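Local coordinates for protein CaaX farnesyltransferase alpha subunit Ram2 (Aspergillus fumigatus, PDB 4L9P) that is the alpha subunit of a CaaX protein farnesyltransferase and, with its beta subunit, probably attaches isoprenoid lipids to target proteins, at residues A[111-116]-A[147-152]; A[260-265]-A[280-285]; A[23-28]-A[57-62]; A[166-171]-A[215-220]. The protein carries 1 engineered substitution. All coordinates share one frame; numbering follows the deposited sequence.

Contact 1: residues A[111-116]-A[147-152]; sequences WLNKVA and QDFLME
Asn113 lays its carboxamide flat on the ring of Phe149, the amide and ring planes being only 15° apart. Its OD1 sits over the middle of the ring, 3.4 Å above the plane, and comes closest at Phe149 CE2, 3.5 Å away. The same side chain also supplies a CH-pi contact: Asn113 CB stands 4.0 Å from the ring centroid, still over the face. With CG anti to its carbonyl carbon (chi1 -72°), Asn113 directs the amide along the ring, and the two side chains run antiparallel, overlapping side by side. Phe149 in turn pushes its rim against the backbone of helix 105-118, where Phe149 CZ is 3.6 Å from Asn113 CA. At the ring edge, in its plane, Ala116 CB closes the packing 4.0 Å from Phe149 CZ.

Phe149, Asn113 and Ala116 form the compact part. Toward solvent the contact thins out, and there the exposed Lys114 points away from segment 147-152. The segments fall in two successive prenyltransferase alpha subunit repeats of the helical solenoid, and helix 123-133 packs against both, touching Ala116 through Ile125 and Phe149 through Arg129.

The polar end of Asn113 is used elsewhere, since OD1 accepts a hydrogen bond from Arg129 NH1. An oxygen over a ring face meets pi electron density; the bond from the cationic guanidinium probably draws charge off OD1 and eases that contact, so that a polar amide can serve as a flat packing surface for a buried aromatic ring.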
# COMPACT_ATOMS: atom_id res chain seq x y z
N TRP A 111 -3.64 -0.93 -30.30
CA TRP A 111 -4.26 -2.14 -29.71
C TRP A 111 -4.34 -2.00 -28.16
O TRP A 111 -5.41 -2.28 -27.55
CB TRP A 111 -3.44 -3.36 -30.10
CG TRP A 111 -3.86 -4.60 -29.39
CD1 TRP A 111 -4.88 -5.45 -29.75
CD2 TRP A 111 -3.27 -5.16 -28.21
NE1 TRP A 111 -4.96 -6.51 -28.84
CE2 TRP A 111 -3.98 -6.35 -27.90
CE3 TRP A 111 -2.20 -4.78 -27.39
CZ2 TRP A 111 -3.65 -7.15 -26.80
CZ3 TRP A 111 -1.88 -5.57 -26.30
CH2 TRP A 111 -2.63 -6.74 -26.01
N LEU A 112 -3.25 -1.56 -27.53
CA LEU A 112 -3.21 -1.44 -26.07
C LEU A 112 -4.27 -0.47 -25.59
O LEU A 112 -4.90 -0.70 -24.55
CB LEU A 112 -1.80 -0.97 -25.68
CG LEU A 112 -1.60 -0.93 -24.15
CD1 LEU A 112 -1.75 -2.32 -23.49
CD2 LEU A 112 -0.22 -0.32 -23.87
N ASN A 113 -4.51 0.61 -26.34
CA ASN A 113 -5.53 1.58 -25.91
C ASN A 113 -6.90 0.89 -25.78
O ASN A 113 -7.68 1.20 -24.87
CB ASN A 113 -5.70 2.67 -26.95
CG ASN A 113 -4.56 3.64 -27.00
OD1 ASN A 113 -3.68 3.66 -26.13
ND2 ASN A 113 -4.52 4.45 -28.06
N LYS A 114 -7.23 -0.01 -26.69
CA LYS A 114 -8.50 -0.74 -26.61
C LYS A 114 -8.57 -1.64 -25.39
O LYS A 114 -9.63 -1.75 -24.74
CB LYS A 114 -8.69 -1.60 -27.90
CG LYS A 114 -8.84 -0.71 -29.15
CD LYS A 114 -8.70 -1.55 -30.44
CE LYS A 114 -8.25 -0.70 -31.66
NZ LYS A 114 -8.11 -1.39 -33.01
N VAL A 115 -7.47 -2.31 -25.06
CA VAL A 115 -7.43 -3.14 -23.87
C VAL A 115 -7.59 -2.29 -22.60
O VAL A 115 -8.33 -2.64 -21.68
CB VAL A 115 -6.09 -3.96 -23.80
CG1 VAL A 115 -6.15 -4.95 -22.60
CG2 VAL A 115 -5.86 -4.80 -25.10
N ALA A 116 -6.90 -1.14 -22.59
CA ALA A 116 -6.90 -0.22 -21.45
C ALA A 116 -8.33 0.31 -21.20
O ALA A 116 -8.74 0.46 -20.08
CB ALA A 116 -5.90 0.95 -21.68
N GLN A 147 -1.47 12.44 -24.74
CA GLN A 147 -2.13 13.14 -23.59
C GLN A 147 -3.66 13.01 -23.69
O GLN A 147 -4.34 12.79 -22.66
CB GLN A 147 -1.66 14.61 -23.53
CG GLN A 147 -0.19 14.73 -23.12
CD GLN A 147 0.36 16.09 -23.40
OE1 GLN A 147 0.07 16.69 -24.45
NE2 GLN A 147 1.15 16.64 -22.46
N ASP A 148 -4.21 13.08 -24.88
CA ASP A 148 -5.65 12.92 -25.02
C ASP A 148 -6.12 11.52 -24.60
O ASP A 148 -7.20 11.39 -24.02
CB ASP A 148 -6.08 13.14 -26.50
CG ASP A 148 -6.20 14.60 -26.86
OD1 ASP A 148 -5.86 15.48 -26.06
OD2 ASP A 148 -6.63 14.89 -27.98
N PHE A 149 -5.34 10.49 -24.91
CA PHE A 149 -5.73 9.16 -24.46
C PHE A 149 -5.75 9.13 -22.93
O PHE A 149 -6.68 8.52 -22.32
CB PHE A 149 -4.79 8.04 -24.97
CG PHE A 149 -5.31 6.70 -24.57
CD1 PHE A 149 -6.50 6.25 -25.13
CD2 PHE A 149 -4.70 5.96 -23.58
CE1 PHE A 149 -7.10 5.08 -24.68
CE2 PHE A 149 -5.25 4.72 -23.16
CZ PHE A 149 -6.46 4.31 -23.69
N LEU A 150 -4.74 9.70 -22.26
CA LEU A 150 -4.75 9.67 -20.81
C LEU A 150 -6.00 10.42 -20.31
O LEU A 150 -6.63 9.97 -19.32
CB LEU A 150 -3.50 10.34 -20.24
CG LEU A 150 -2.23 9.64 -20.74
CD1 LEU A 150 -1.04 10.29 -20.03
CD2 LEU A 150 -2.25 8.12 -20.53
N MET A 151 -6.43 11.51 -20.97
CA MET A 151 -7.66 12.17 -20.55
C MET A 151 -8.91 11.36 -20.82
O MET A 151 -9.88 11.51 -20.06
CB MET A 151 -7.77 13.54 -21.21
CG MET A 151 -6.65 14.50 -20.73
SD MET A 151 -6.66 14.78 -18.95
CE MET A 151 -7.85 16.12 -18.84
N GLU A 152 -8.91 10.47 -21.83
CA GLU A 152 -10.01 9.52 -22.00
C GLU A 152 -10.11 8.62 -20.77
O GLU A 152 -11.22 8.27 -20.31
CB GLU A 152 -9.75 8.62 -23.22
CG GLU A 152 -11.01 7.98 -23.76
CD GLU A 152 -10.88 7.40 -25.20
OE1 GLU A 152 -11.81 6.75 -25.67
OE2 GLU A 152 -9.83 7.56 -25.84

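Contact 2: residues A[260-265]-A[280-285]; sequences SPWSYA and KDFARS
Near the C-terminal end of the helical solenoid, Trp262 of helix 259-272 reaches over to Phe282 and Ala283 on the short helix 280-284. The backbones stand well apart, 10.0 Å between Trp262 CA and Ala283 CA, so the indole has to span most of the gap. Its far corner does the touching: Trp262 CH2 lies 3.9 Å from Phe282 CE2 and 4.1 Å from Phe282 CD2. The ring planes are inclined at 39° and the centroids of the two six-membered rings are 5.7 Å apart, an oblique meeting that is neither a stack nor a T-shaped pair. Ala283 is met differently, by the indole edge: Trp262 CH2 points at Ala283 CA from 4.4 Å, near the plane of the indole.

The torsions explain the meeting. Trp262 holds CG anti to its carbonyl carbon (chi1 -70°), whereas Phe282 has CG anti to its backbone N (chi1 180°), which sends the benzyl group out to the tryptophan.

Helix 304-317 of the all-helical fold packs against both segments, through Ala306 on Trp262 and Leu310 on Ala283. The indole is held at its other end too, where NE1 donates to the carbonyl oxygen of Pro256, while His305 meets its ring. Around Phe282 the aromatic cluster widens, with Trp279 and Phe286 each in edge-to-face contact with it.

Within segment 280-285, Ser285 OG donates a 2.6 Å hydrogen bond to Phe282 O, the carbonyl of the very residue whose ring receives the tryptophan.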
# COMPACT_ATOMS: atom_id res chain seq x y z
N SER A 260 -6.84 18.87 0.09
CA SER A 260 -5.77 18.80 -0.93
C SER A 260 -5.00 20.11 -1.17
O SER A 260 -3.78 20.08 -1.15
CB SER A 260 -6.31 18.25 -2.26
OG SER A 260 -6.76 16.90 -2.09
N PRO A 261 -5.69 21.25 -1.39
CA PRO A 261 -4.93 22.50 -1.63
C PRO A 261 -4.20 22.98 -0.38
O PRO A 261 -3.18 23.63 -0.53
CB PRO A 261 -6.01 23.53 -2.02
CG PRO A 261 -7.32 22.98 -1.42
CD PRO A 261 -7.14 21.45 -1.66
N TRP A 262 -4.70 22.68 0.82
CA TRP A 262 -3.98 23.06 2.04
C TRP A 262 -2.68 22.27 2.11
O TRP A 262 -1.61 22.82 2.45
CB TRP A 262 -4.81 22.79 3.29
CG TRP A 262 -5.99 23.72 3.44
CD1 TRP A 262 -7.28 23.44 3.11
CD2 TRP A 262 -6.00 25.01 4.07
NE1 TRP A 262 -8.11 24.50 3.47
CE2 TRP A 262 -7.34 25.48 4.04
CE3 TRP A 262 -5.00 25.83 4.63
CZ2 TRP A 262 -7.71 26.74 4.59
CZ3 TRP A 262 -5.37 27.11 5.15
CH2 TRP A 262 -6.72 27.52 5.15
N SER A 263 -2.74 20.97 1.81
CA SER A 263 -1.53 20.14 1.83
C SER A 263 -0.58 20.60 0.72
O SER A 263 0.63 20.63 0.91
CB SER A 263 -1.89 18.68 1.65
OG SER A 263 -2.73 18.25 2.74
N TYR A 264 -1.11 20.93 -0.44
CA TYR A 264 -0.26 21.41 -1.54
C TYR A 264 0.46 22.69 -1.09
O TYR A 264 1.69 22.83 -1.25
CB TYR A 264 -1.13 21.65 -2.76
CG TYR A 264 -0.38 22.13 -3.95
CD1 TYR A 264 0.35 21.21 -4.73
CD2 TYR A 264 -0.35 23.49 -4.30
CE1 TYR A 264 1.07 21.65 -5.83
CE2 TYR A 264 0.39 23.96 -5.42
CZ TYR A 264 1.09 23.02 -6.17
OH TYR A 264 1.84 23.42 -7.27
N ALA A 265 -0.26 23.62 -0.47
CA ALA A 265 0.38 24.87 -0.02
C ALA A 265 1.46 24.63 1.03
O ALA A 265 2.52 25.27 0.99
CB ALA A 265 -0.67 25.87 0.53
N LYS A 280 -0.95 33.26 7.86
CA LYS A 280 -1.62 33.37 9.15
C LYS A 280 -2.96 34.08 9.00
O LYS A 280 -3.96 33.62 9.50
CB LYS A 280 -0.71 34.08 10.15
CG LYS A 280 -1.25 34.11 11.58
CD LYS A 280 -0.29 34.87 12.48
CE LYS A 280 -0.93 35.11 13.83
NZ LYS A 280 -0.11 36.05 14.64
N ASP A 281 -2.98 35.19 8.27
CA ASP A 281 -4.21 35.95 8.17
C ASP A 281 -5.21 35.21 7.31
O ASP A 281 -6.41 35.22 7.60
CB ASP A 281 -3.90 37.30 7.55
CG ASP A 281 -3.21 38.22 8.50
OD1 ASP A 281 -3.31 38.03 9.73
OD2 ASP A 281 -2.57 39.17 7.99
N PHE A 282 -4.74 34.57 6.23
CA PHE A 282 -5.64 33.79 5.40
C PHE A 282 -6.30 32.69 6.26
O PHE A 282 -7.51 32.49 6.19
CB PHE A 282 -4.86 33.16 4.25
CG PHE A 282 -5.70 32.32 3.32
CD1 PHE A 282 -6.60 32.93 2.48
CD2 PHE A 282 -5.53 30.93 3.26
CE1 PHE A 282 -7.36 32.22 1.59
CE2 PHE A 282 -6.31 30.17 2.37
CZ PHE A 282 -7.21 30.83 1.52
N ALA A 283 -5.51 31.96 7.05
CA ALA A 283 -6.05 30.88 7.88
C ALA A 283 -7.04 31.46 8.89
O ALA A 283 -8.11 30.91 9.07
CB ALA A 283 -4.93 30.13 8.61
N ARG A 284 -6.70 32.59 9.53
CA ARG A 284 -7.63 33.20 10.49
C ARG A 284 -8.96 33.57 9.84
O ARG A 284 -9.99 33.63 10.54
CB ARG A 284 -7.03 34.48 11.06
CG ARG A 284 -5.79 34.29 11.88
CD ARG A 284 -5.27 35.65 12.42
NE ARG A 284 -5.78 35.85 13.77
CZ ARG A 284 -6.47 36.91 14.23
NH1 ARG A 284 -6.79 37.94 13.44
NH2 ARG A 284 -6.86 36.92 15.50
N SER A 285 -8.96 33.89 8.54
CA SER A 285 -10.22 34.29 7.90
C SER A 285 -11.31 33.19 7.92
O SER A 285 -12.48 33.50 7.70
CB SER A 285 -9.99 34.81 6.47
OG SER A 285 -9.66 33.76 5.55

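Contact 3: residues A[23-28]-A[57-62]; sequences PEWASI and TSYLRA. With EDO (1,2-ethanediol), chain G.
Trp25 and Tyr59 bring the N-terminal loop down onto helix 51-65, the loop folding as a 3-10 segment (23-25) that runs on into a type I beta turn from Trp25 to Ile28. Two bumps project from this loop. The first is the benzo side of Trp25, whose CE3 presses against Tyr59 CD2 at 3.6 Å; the planes are inclined at 72° and meet obliquely. The second is Ile28, which the turn brings round to the same helix. Its CG1 is anti to its backbone N (chi1 -161°), and CD1 at the end of that branch fits over the low spot made by Ala62, 3.9 Å from Ala62 CB and 3.8 Å from Ala62 O. Toward Tyr59, Ile28 comes nearest with its backbone, Ile28 O lying 3.8 Å from Tyr59 CE2. Its other branch, CG2, makes a looser approach to Tyr59 CD2, so Trp25 and Ile28 both bear on the CD2 corner of the phenol ring.

Beyond the ring, a water ties the phenol to the loop backbone, being hydrogen-bonded to Trp25 O at 2.7 Å and to Tyr59 OH, also at 2.7 Å; it lies in the plane of the tyrosine ring. Helix 71-83 backs the packing, with Arg72 touching both Trp25 and Ile28.

Another side of helix 51-65 faces the beta subunit, where Arg61 NH1 donates to the carbonyl oxygen of His194 of that chain. A 1,2-ethanediol, probably from the crystallisation liquor, has settled there: its O1 donates to Thr57 OG1 at 2.8 Å and accepts from Arg61 NH1, also at 2.8 Å.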
# COMPACT_ATOMS: atom_id res chain seq x y z
N PRO A 23 -3.32 -25.96 -38.35
CA PRO A 23 -1.99 -26.35 -38.81
C PRO A 23 -0.86 -25.32 -38.57
O PRO A 23 0.33 -25.68 -38.60
CB PRO A 23 -2.19 -26.57 -40.33
CG PRO A 23 -3.40 -25.88 -40.66
CD PRO A 23 -4.30 -25.77 -39.43
N GLU A 24 -1.23 -24.05 -38.29
CA GLU A 24 -0.28 -23.02 -37.93
C GLU A 24 0.49 -23.39 -36.66
O GLU A 24 1.61 -22.96 -36.47
CB GLU A 24 -1.06 -21.76 -37.56
CG GLU A 24 -1.27 -20.83 -38.68
CD GLU A 24 -0.07 -19.95 -38.86
OE1 GLU A 24 0.37 -19.34 -37.86
OE2 GLU A 24 0.42 -19.87 -40.00
N TRP A 25 -0.12 -24.23 -35.85
CA TRP A 25 0.39 -24.60 -34.53
C TRP A 25 0.85 -26.04 -34.52
O TRP A 25 1.22 -26.58 -33.48
CB TRP A 25 -0.72 -24.36 -33.49
CG TRP A 25 -0.84 -22.91 -33.16
CD1 TRP A 25 -1.73 -22.00 -33.67
CD2 TRP A 25 0.03 -22.20 -32.30
NE1 TRP A 25 -1.48 -20.74 -33.15
CE2 TRP A 25 -0.39 -20.84 -32.31
CE3 TRP A 25 1.15 -22.57 -31.55
CZ2 TRP A 25 0.26 -19.85 -31.57
CZ3 TRP A 25 1.77 -21.58 -30.76
CH2 TRP A 25 1.32 -20.24 -30.81
N ALA A 26 0.80 -26.69 -35.69
CA ALA A 26 1.18 -28.10 -35.70
C ALA A 26 2.61 -28.39 -35.28
O ALA A 26 2.84 -29.43 -34.70
CB ALA A 26 0.92 -28.71 -37.13
N SER A 27 3.56 -27.49 -35.56
CA SER A 27 5.00 -27.73 -35.33
C SER A 27 5.42 -27.70 -33.87
O SER A 27 6.62 -27.90 -33.60
CB SER A 27 5.90 -26.79 -36.19
OG SER A 27 5.86 -25.42 -35.71
N ILE A 28 4.48 -27.46 -32.94
CA ILE A 28 4.84 -27.38 -31.52
C ILE A 28 3.82 -28.13 -30.66
O ILE A 28 2.66 -28.11 -30.95
CB ILE A 28 5.09 -25.92 -31.09
CG1 ILE A 28 5.90 -25.88 -29.79
CG2 ILE A 28 3.78 -25.15 -30.99
CD1 ILE A 28 6.33 -24.43 -29.39
N THR A 57 -3.16 -21.59 -22.67
CA THR A 57 -2.02 -21.53 -21.75
C THR A 57 -1.05 -22.70 -21.86
O THR A 57 0.13 -22.53 -21.59
CB THR A 57 -2.49 -21.35 -20.27
OG1 THR A 57 -3.40 -22.41 -19.92
CG2 THR A 57 -3.17 -19.97 -20.06
N SER A 58 -1.54 -23.89 -22.26
CA SER A 58 -0.64 -25.01 -22.51
C SER A 58 0.26 -24.74 -23.74
O SER A 58 1.45 -25.08 -23.74
CB SER A 58 -1.45 -26.31 -22.64
OG SER A 58 -2.21 -26.55 -21.44
N TYR A 59 -0.28 -24.08 -24.76
CA TYR A 59 0.56 -23.64 -25.89
C TYR A 59 1.51 -22.51 -25.45
O TYR A 59 2.65 -22.45 -25.90
CB TYR A 59 -0.31 -23.20 -27.11
CG TYR A 59 -0.70 -24.41 -27.93
CD1 TYR A 59 -1.82 -25.16 -27.62
CD2 TYR A 59 0.14 -24.87 -28.91
CE1 TYR A 59 -2.15 -26.33 -28.36
CE2 TYR A 59 -0.17 -26.04 -29.61
CZ TYR A 59 -1.31 -26.72 -29.33
OH TYR A 59 -1.65 -27.88 -30.03
N LEU A 60 1.07 -21.62 -24.54
CA LEU A 60 1.96 -20.57 -24.09
C LEU A 60 3.17 -21.17 -23.33
O LEU A 60 4.33 -20.72 -23.51
CB LEU A 60 1.18 -19.59 -23.17
CG LEU A 60 2.07 -18.38 -22.81
CD1 LEU A 60 2.35 -17.50 -24.02
CD2 LEU A 60 1.48 -17.55 -21.65
N ARG A 61 2.92 -22.17 -22.50
CA ARG A 61 4.03 -22.82 -21.81
C ARG A 61 5.06 -23.34 -22.84
O ARG A 61 6.26 -23.18 -22.65
CB ARG A 61 3.56 -23.99 -20.93
CG ARG A 61 3.06 -23.51 -19.58
CD ARG A 61 2.82 -24.70 -18.61
NE ARG A 61 1.56 -25.28 -18.97
CZ ARG A 61 0.36 -24.94 -18.50
NH1 ARG A 61 0.20 -24.07 -17.49
NH2 ARG A 61 -0.67 -25.55 -19.02
N ALA A 62 4.57 -23.95 -23.92
CA ALA A 62 5.48 -24.49 -24.91
C ALA A 62 6.27 -23.42 -25.64
O ALA A 62 7.48 -23.57 -25.86
CB ALA A 62 4.67 -25.35 -25.94
C1 EDO G . -3.64 -22.81 -16.68
O1 EDO G . -2.47 -23.23 -17.38
C2 EDO G . -3.26 -21.96 -15.49
O2 EDO G . -2.44 -20.84 -15.87
O HOH W 1 0.02 -28.57 -32.02

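Contact 4: residues A[166-171]-A[215-220]; sequences YRHWLV and EFDAGL
His168 and Asp217 meet through one hydrogen bond, from His168 NE2 to Asp217 OD2, 2.7 Å long and nearly straight at 165°. The acceptor uses its syn lone pair, on the side of the other carboxylate oxygen, and lies practically in the imidazole plane. The side chains come from opposite directions, and with ring and carboxylate planes 15° apart they form a nearly coplanar pair. His168 keeps CG anti to the backbone N (chi1 168°), which aims the far nitrogen of the ring away from helix 161-174 and at the loop.

In the fold, this bond ties a helix of the prenyltransferase alpha subunit repeats to the long loop between helices 197-208 and 238-254.

The other oxygen has weak partners: Ala218 N, in a weak bond of 3.0 Å to Asp217 OD1, and Arg172, in a long, weak ion pair.

Packing comes mostly from outside the pair. Met205 touches the imidazole, as does Pro306 of the beta subunit Ram1. The loop itself runs along that subunit, Ala218 lying against Arg294 of the beta subunit and Leu220 against Thr297 of the same chain.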
# COMPACT_ATOMS: atom_id res chain seq x y z
N TYR A 166 1.70 6.36 -14.64
CA TYR A 166 2.24 6.40 -16.02
C TYR A 166 2.45 7.85 -16.44
O TYR A 166 3.50 8.18 -17.07
CB TYR A 166 1.28 5.70 -16.93
CG TYR A 166 1.71 5.86 -18.42
CD1 TYR A 166 2.74 5.06 -18.98
CD2 TYR A 166 1.16 6.89 -19.18
CE1 TYR A 166 3.14 5.27 -20.30
CE2 TYR A 166 1.58 7.11 -20.49
CZ TYR A 166 2.56 6.28 -21.01
OH TYR A 166 2.97 6.42 -22.33
N ARG A 167 1.53 8.75 -16.14
CA ARG A 167 1.69 10.12 -16.61
C ARG A 167 2.90 10.79 -15.93
O ARG A 167 3.58 11.60 -16.57
CB ARG A 167 0.39 10.93 -16.42
CG ARG A 167 0.41 12.24 -17.29
CD ARG A 167 -0.93 12.94 -17.32
NE ARG A 167 -0.84 14.03 -18.29
CZ ARG A 167 -1.85 14.55 -18.96
NH1 ARG A 167 -3.09 14.12 -18.75
NH2 ARG A 167 -1.57 15.48 -19.90
N HIS A 168 3.21 10.44 -14.66
CA HIS A 168 4.43 11.00 -14.05
C HIS A 168 5.65 10.49 -14.84
O HIS A 168 6.56 11.30 -15.14
CB HIS A 168 4.56 10.43 -12.61
CG HIS A 168 5.90 10.69 -12.00
ND1 HIS A 168 6.15 11.85 -11.29
CD2 HIS A 168 7.09 10.02 -12.08
CE1 HIS A 168 7.43 11.87 -10.93
NE2 HIS A 168 8.03 10.78 -11.39
N TRP A 169 5.68 9.20 -15.18
CA TRP A 169 6.81 8.66 -15.95
C TRP A 169 6.89 9.40 -17.30
O TRP A 169 8.01 9.73 -17.76
CB TRP A 169 6.61 7.13 -16.16
CG TRP A 169 7.64 6.61 -17.11
CD1 TRP A 169 8.94 6.21 -16.84
CD2 TRP A 169 7.50 6.58 -18.52
NE1 TRP A 169 9.59 5.90 -17.99
CE2 TRP A 169 8.75 6.12 -19.05
CE3 TRP A 169 6.44 6.86 -19.38
CZ2 TRP A 169 8.96 5.97 -20.43
CZ3 TRP A 169 6.69 6.74 -20.77
CH2 TRP A 169 7.93 6.29 -21.25
N LEU A 170 5.75 9.63 -17.96
CA LEU A 170 5.74 10.26 -19.28
C LEU A 170 6.32 11.65 -19.17
O LEU A 170 7.12 12.08 -20.08
CB LEU A 170 4.30 10.29 -19.77
CG LEU A 170 4.11 10.84 -21.18
CD1 LEU A 170 4.51 9.77 -22.21
CD2 LEU A 170 2.64 11.24 -21.35
N VAL A 171 5.94 12.40 -18.16
CA VAL A 171 6.49 13.75 -17.98
C VAL A 171 8.00 13.73 -17.78
O VAL A 171 8.70 14.55 -18.41
CB VAL A 171 5.78 14.45 -16.79
CG1 VAL A 171 6.53 15.73 -16.41
CG2 VAL A 171 4.35 14.72 -17.14
N GLU A 215 20.20 12.61 -11.62
CA GLU A 215 19.89 12.08 -10.30
C GLU A 215 18.76 11.04 -10.46
O GLU A 215 17.98 11.12 -11.39
CB GLU A 215 19.33 13.21 -9.43
CG GLU A 215 20.29 14.38 -9.24
CD GLU A 215 21.57 14.05 -8.45
OE1 GLU A 215 22.50 14.91 -8.45
OE2 GLU A 215 21.68 12.96 -7.85
N PHE A 216 18.66 10.09 -9.54
CA PHE A 216 17.53 9.18 -9.53
C PHE A 216 16.26 9.99 -9.26
O PHE A 216 16.27 11.02 -8.57
CB PHE A 216 17.71 8.19 -8.37
CG PHE A 216 18.87 7.27 -8.55
CD1 PHE A 216 19.01 6.55 -9.72
CD2 PHE A 216 19.82 7.12 -7.54
CE1 PHE A 216 20.13 5.64 -9.89
CE2 PHE A 216 20.94 6.24 -7.72
CZ PHE A 216 21.07 5.52 -8.88
N ASP A 217 15.14 9.52 -9.79
CA ASP A 217 13.87 10.24 -9.57
C ASP A 217 13.49 10.25 -8.07
O ASP A 217 13.78 9.34 -7.33
CB ASP A 217 12.75 9.51 -10.35
CG ASP A 217 11.47 10.37 -10.60
OD1 ASP A 217 11.40 11.61 -10.25
OD2 ASP A 217 10.51 9.74 -11.14
N ALA A 218 12.81 11.31 -7.66
CA ALA A 218 12.39 11.44 -6.28
C ALA A 218 11.08 12.22 -6.30
O ALA A 218 10.84 13.07 -7.17
CB ALA A 218 13.42 12.23 -5.45
N GLY A 219 10.24 12.06 -5.28
CA GLY A 219 9.06 12.91 -5.15
C GLY A 219 9.40 14.31 -4.67
O GLY A 219 8.63 15.26 -4.89
N LEU A 220 10.52 14.44 -3.99
CA LEU A 220 10.92 15.72 -3.35
C LEU A 220 12.38 15.99 -3.60
O LEU A 220 13.19 15.06 -3.70
CB LEU A 220 10.73 15.60 -1.82
CG LEU A 220 9.28 15.47 -1.34
CD1 LEU A 220 9.22 15.07 0.16
CD2 LEU A 220 8.56 16.78 -1.59

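From the N terminus, contact 3 comes first, closing a loop of 28 residues that brings the N-terminal turn onto helix 51-65. Contact 1 follows, its 30-residue loop joining helices 105-118 and 146-156. Contact 4 then spans 43 residues from helix 161-174 to the loop after helix 197-208, and contact 2 closes the shortest loop, 14 residues, between helices 259-272 and 280-284. All four lie in series; none nests or crosses. Contacts 1 and 4 touch, Arg167 packing on Gln147, Leu150 and Met151, and Tyr166 on Leu150. Contacts 2 and 3 lie on opposite sides of the chain's centre, their own centres 62 Å apart, near the two ends of the solenoid.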